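Local coordinates for yfhH hypothetical protein (Bacillus subtilis, PDB 1SF9), which is of unknown function but is a putative transcriptional regulator that forms a homodimer, at residues K27-S30 with Q31-P34; L60-L63 with E64-T68. One frame throughout, in Å; residues are numbered along the deposited sequence.

Interaction 1: K27-S30 with Q31-P34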
loop_
_atom_site.group_PDB
_atom_site.type_symbol
_atom_site.label_atom_id
_atom_site.label_comp_id
_atom_site.label_asym_id
_atom_site.label_seq_id
_atom_site.Cartn_x
_atom_site.Cartn_y
_atom_site.Cartn_z
ATOM N N LYS A 27 -8.861 6.660 -6.966
ATOM C CA LYS A 27 -9.197 7.819 -7.791
ATOM C C LYS A 27 -9.077 9.082 -6.945
ATOM O O LYS A 27 -8.539 10.102 -7.378
ATOM C CB LYS A 27 -10.632 7.676 -8.316
ATOM C CG LYS A 27 -11.114 8.789 -9.240
ATOM C CD LYS A 27 -12.555 8.518 -9.654
ATOM C CE LYS A 27 -13.124 9.613 -10.546
ATOM N NZ LYS A 27 -12.383 9.700 -11.836
ATOM N N ARG A 28 -9.585 9.002 -5.729
ATOM C CA ARG A 28 -9.557 10.131 -4.813
ATOM C C ARG A 28 -8.123 10.533 -4.457
ATOM O O ARG A 28 -7.754 11.700 -4.569
ATOM C CB ARG A 28 -10.344 9.771 -3.550
ATOM C CG ARG A 28 -10.526 10.907 -2.591
ATOM C CD ARG A 28 -11.414 10.500 -1.425
ATOM N NE ARG A 28 -11.357 11.492 -0.356
ATOM C CZ ARG A 28 -10.864 11.252 0.854
ATOM N NH1 ARG A 28 -10.390 10.051 1.148
ATOM N NH2 ARG A 28 -10.843 12.214 1.769
ATOM N N TYR A 29 -7.311 9.555 -4.055
ATOM C CA TYR A 29 -5.924 9.843 -3.678
ATOM C C TYR A 29 -5.089 10.369 -4.841
ATOM O O TYR A 29 -4.206 11.195 -4.649
ATOM C CB TYR A 29 -5.225 8.582 -3.123
ATOM C CG TYR A 29 -5.719 8.107 -1.777
ATOM C CD1 TYR A 29 -5.214 6.928 -1.210
ATOM C CD2 TYR A 29 -6.655 8.840 -1.049
ATOM C CE1 TYR A 29 -5.631 6.500 0.051
ATOM C CE2 TYR A 29 -7.070 8.434 0.204
ATOM C CZ TYR A 29 -6.553 7.257 0.750
ATOM O OH TYR A 29 -6.955 6.846 1.988
ATOM N N SER A 30 -5.366 9.877 -6.042
ATOM C CA SER A 30 -4.609 10.275 -7.227
ATOM C C SER A 30 -4.768 11.754 -7.552
ATOM O O SER A 30 -3.953 12.319 -8.266
ATOM C CB SER A 30 -5.034 9.453 -8.442
ATOM O OG SER A 30 -6.336 9.814 -8.902
ATOM N N GLN A 31 -5.815 12.368 -7.018
ATOM C CA GLN A 31 -6.090 13.774 -7.296
ATOM C C GLN A 31 -5.735 14.696 -6.132
ATOM O O GLN A 31 -5.858 15.921 -6.236
ATOM C CB GLN A 31 -7.567 13.927 -7.660
ATOM C CG GLN A 31 -7.951 13.185 -8.942
ATOM C CD GLN A 31 -9.446 13.152 -9.175
ATOM O OE1 GLN A 31 -10.190 12.486 -8.452
ATOM N NE2 GLN A 31 -9.899 13.881 -10.188
ATOM N N MET A 32 -5.274 14.104 -5.036
ATOM C CA MET A 32 -4.898 14.879 -3.860
ATOM C C MET A 32 -3.510 15.493 -3.935
ATOM O O MET A 32 -2.575 14.939 -4.530
ATOM C CB MET A 32 -4.932 14.013 -2.592
ATOM C CG MET A 32 -6.292 13.730 -2.014
ATOM S SD MET A 32 -6.069 12.741 -0.512
ATOM C CE MET A 32 -7.796 12.391 -0.056
ATOM N N THR A 33 -3.383 16.656 -3.311
ATOM C CA THR A 33 -2.100 17.327 -3.198
ATOM C C THR A 33 -1.347 16.648 -2.046
ATOM O O THR A 33 -1.957 15.938 -1.237
ATOM C CB THR A 33 -2.312 18.787 -2.793
ATOM O OG1 THR A 33 -2.842 18.841 -1.453
ATOM C CG2 THR A 33 -3.304 19.443 -3.729
ATOM N N PRO A 34 -0.024 16.858 -1.942
ATOM C CA PRO A 34 0.711 16.228 -0.842
ATOM C C PRO A 34 0.150 16.634 0.524
ATOM O O PRO A 34 0.074 15.821 1.448
ATOM C CB PRO A 34 2.135 16.720 -1.063
ATOM C CG PRO A 34 2.213 16.751 -2.562
ATOM C CD PRO A 34 0.916 17.407 -2.942
HETATM O O HOH W 1 -1.791 12.169 -5.477
#

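Interaction 2: L60-L63 with E64-T68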
loop_
_atom_site.group_PDB
_atom_site.type_symbol
_atom_site.label_atom_id
_atom_site.label_comp_id
_atom_site.label_asym_id
_atom_site.label_seq_id
_atom_site.Cartn_x
_atom_site.Cartn_y
_atom_site.Cartn_z
ATOM N N LEU A 60 -8.686 -2.036 12.834
ATOM C CA LEU A 60 -7.336 -1.505 12.809
ATOM C C LEU A 60 -6.683 -1.934 11.495
ATOM O O LEU A 60 -6.005 -1.148 10.845
ATOM C CB LEU A 60 -6.505 -2.034 13.987
ATOM C CG LEU A 60 -5.003 -1.772 14.014
ATOM C CD1 LEU A 60 -4.744 -0.243 13.976
ATOM C CD2 LEU A 60 -4.384 -2.379 15.298
ATOM N N ALA A 61 -6.903 -3.184 11.097
ATOM C CA ALA A 61 -6.284 -3.672 9.870
ATOM C C ALA A 61 -6.815 -2.959 8.629
ATOM O O ALA A 61 -6.049 -2.652 7.722
ATOM C CB ALA A 61 -6.490 -5.202 9.745
ATOM N N VAL A 62 -8.114 -2.697 8.593
ATOM C CA VAL A 62 -8.704 -1.992 7.447
ATOM C C VAL A 62 -8.084 -0.597 7.337
ATOM O O VAL A 62 -7.700 -0.167 6.255
ATOM C CB VAL A 62 -10.228 -1.845 7.628
ATOM C CG1 VAL A 62 -10.802 -0.873 6.607
ATOM C CG2 VAL A 62 -10.892 -3.192 7.476
ATOM N N LEU A 63 -7.970 0.092 8.468
ATOM C CA LEU A 63 -7.391 1.442 8.491
ATOM C C LEU A 63 -5.927 1.400 8.097
ATOM O O LEU A 63 -5.475 2.236 7.330
ATOM C CB LEU A 63 -7.527 2.062 9.888
ATOM C CG LEU A 63 -8.970 2.447 10.240
ATOM C CD1 LEU A 63 -9.111 2.632 11.756
ATOM C CD2 LEU A 63 -9.336 3.748 9.509
ATOM N N GLU A 64 -5.174 0.408 8.586
ATOM C CA GLU A 64 -3.753 0.367 8.237
ATOM C C GLU A 64 -3.557 0.056 6.764
ATOM O O GLU A 64 -2.612 0.533 6.173
ATOM C CB GLU A 64 -2.986 -0.649 9.087
ATOM C CG GLU A 64 -2.891 -0.243 10.579
ATOM C CD GLU A 64 -2.126 1.043 10.811
ATOM O OE1 GLU A 64 -1.320 1.433 9.943
ATOM O OE2 GLU A 64 -2.324 1.664 11.887
ATOM N N ARG A 65 -4.432 -0.742 6.164
ATOM C CA ARG A 65 -4.265 -0.965 4.732
ATOM C C ARG A 65 -4.510 0.342 3.973
ATOM O O ARG A 65 -3.853 0.589 2.962
ATOM C CB ARG A 65 -5.192 -2.066 4.225
ATOM C CG ARG A 65 -4.660 -3.440 4.659
ATOM C CD ARG A 65 -5.401 -4.619 4.043
ATOM N NE ARG A 65 -6.791 -4.753 4.465
ATOM C CZ ARG A 65 -7.191 -5.422 5.550
ATOM N NH1 ARG A 65 -8.479 -5.503 5.840
ATOM N NH2 ARG A 65 -6.302 -5.996 6.355
ATOM N N LYS A 66 -5.470 1.151 4.426
ATOM C CA LYS A 66 -5.713 2.438 3.767
ATOM C C LYS A 66 -4.517 3.368 3.936
ATOM O O LYS A 66 -4.152 4.095 3.011
ATOM C CB LYS A 66 -6.958 3.122 4.323
ATOM C CG LYS A 66 -8.220 2.394 3.973
ATOM C CD LYS A 66 -9.449 3.155 4.398
ATOM C CE LYS A 66 -10.707 2.426 3.939
ATOM N NZ LYS A 66 -10.877 2.536 2.464
ATOM N N ILE A 67 -3.908 3.355 5.121
ATOM C CA ILE A 67 -2.737 4.199 5.382
ATOM C C ILE A 67 -1.580 3.796 4.470
ATOM O O ILE A 67 -0.921 4.641 3.862
ATOM C CB ILE A 67 -2.308 4.105 6.873
ATOM C CG1 ILE A 67 -3.348 4.832 7.724
ATOM C CG2 ILE A 67 -0.934 4.712 7.075
ATOM C CD1 ILE A 67 -3.281 4.448 9.204
ATOM N N THR A 68 -1.345 2.492 4.363
ATOM C CA THR A 68 -0.281 2.007 3.504
ATOM C C THR A 68 -0.503 2.510 2.086
ATOM O O THR A 68 0.442 2.899 1.399
ATOM C CB THR A 68 -0.250 0.471 3.518
ATOM O OG1 THR A 68 0.115 0.027 4.822
ATOM C CG2 THR A 68 0.755 -0.063 2.487
#

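Interaction 1: K27-S30 with Q31-P34
Met-32 reaches back from the turn after helix 17-30 and lays its terminal methyl over one face of the Arg-28 guanidinium. In the conformers described, its CE sits above the centre of that flat group, 3.4 Å from CZ of Arg-28, with the two side chains crossing obliquely. The thioether is carried there by an extended chain (chi2 -178°, chi3 -175°), long enough to reach the Tyr-29 ring as well. CE of Met-32 lies 3.9 Å from CD2 of Tyr-29, and the sulfur SD is 5.1 Å from the ring centroid, an oblique Met-aromatic contact in which the two side chains run alongside each other.

Next to this cluster, Gln-31 N donates to Arg-28 O at 3.2 Å and Met-32 N to Tyr-29 O at 3.1 Å, two successive i to i+3 bonds. A water also donates to Tyr-29 O and to Met-32 O, bridging the turn. Ser-30 OG donates to Lys-27 O over 2.7 Å. The aliphatic part of Gln-31 packs beside the same carbonyl, its CG 3.5 Å from Lys-27 O and 3.7 Å from Ser-30 OG, while its CB lies near Arg-28 O.

Tyr-29 OH is hydrogen-bonded to Glu-40 of helix 34-53. Dispersion over a cationic face and obliquely against a ring joins a water-bridged turn, so Met-32 is held by apolar contacts of its side chain and polar ones of its backbone.

Interaction 2: L60-L63 with E64-T68
Glu-64 folds back alongside Leu-60, one helical turn earlier, and the two side chains point the same way. A bend at chi2 (-63°) brings the Glu-64 carboxylate round beside the leucine, with OE2 3.7 Å from CD1 of Leu-60, while Glu-64 CG rests 3.3 Å from Leu-60 O. On this side the packing is close. Ile-67 tucks CG1 against the carbonyl of Leu-63, at 3.4 Å from Leu-63 O, and its CD1 comes near the same oxygen. Leu-63 and Ile-67 are both buried, and they press on helix 34-53 through Lys-47 and Leu-44 respectively; Leu-60 and Glu-64 both meet Ala-48 there.

The framework is a regular alpha-helix, part of helix 57-74, whose i to i+4 ladder runs from Glu-64 N to Leu-60 O, Arg-65 N to Ala-61 O, Lys-66 N to Val-62 O and Ile-67 N to Leu-63 O. The last of these measures 2.9 Å; the Lys-66 rung is longer, at 3.2 Å. With residues 60, 63, 64 and 67 along one side, the helix packs antiparallel to helix 34-53 as the second arm of a helical hairpin.

The other side is looser and more polar. Arg-65, an exposed residue, bends at chi3 (-66°) so that its guanidinium doubles back over the backbone, with Ala-61 O over one face, offset toward the rim of the group. NH2 of Arg-65 comes to 3.5 Å from CB of Ala-61, and NH1 lies 3.7 Å from CG2 of Val-62, the valine and arginine side chains crossing at an angle. Lys-66 keeps its CG near Val-62 O, but its amine end extends off the contact; a bound platinum ion lies about 5 Å from the side chain.

Interaction 1 comes first along the chain, at the exit of helix 17-30 and in the turn leading to helix 34-53; interaction 2 follows within helix 57-74, with helix 34-53 between them in sequence. Their centres are about 17 Å apart, yet they meet by packing where Tyr-29 OH lies 4.1 Å from Lys-66 O. Leu-44 of helix 34-53 is a shared neighbour, touched by Tyr-29 from one contact and Ile-67 from the other. A bound platinum ion lies near Tyr-29 and Lys-66. The two contacts therefore belong to one three-helix portion preceding the antiparallel sheet, one at a turn between helices and the other along a continuous helix.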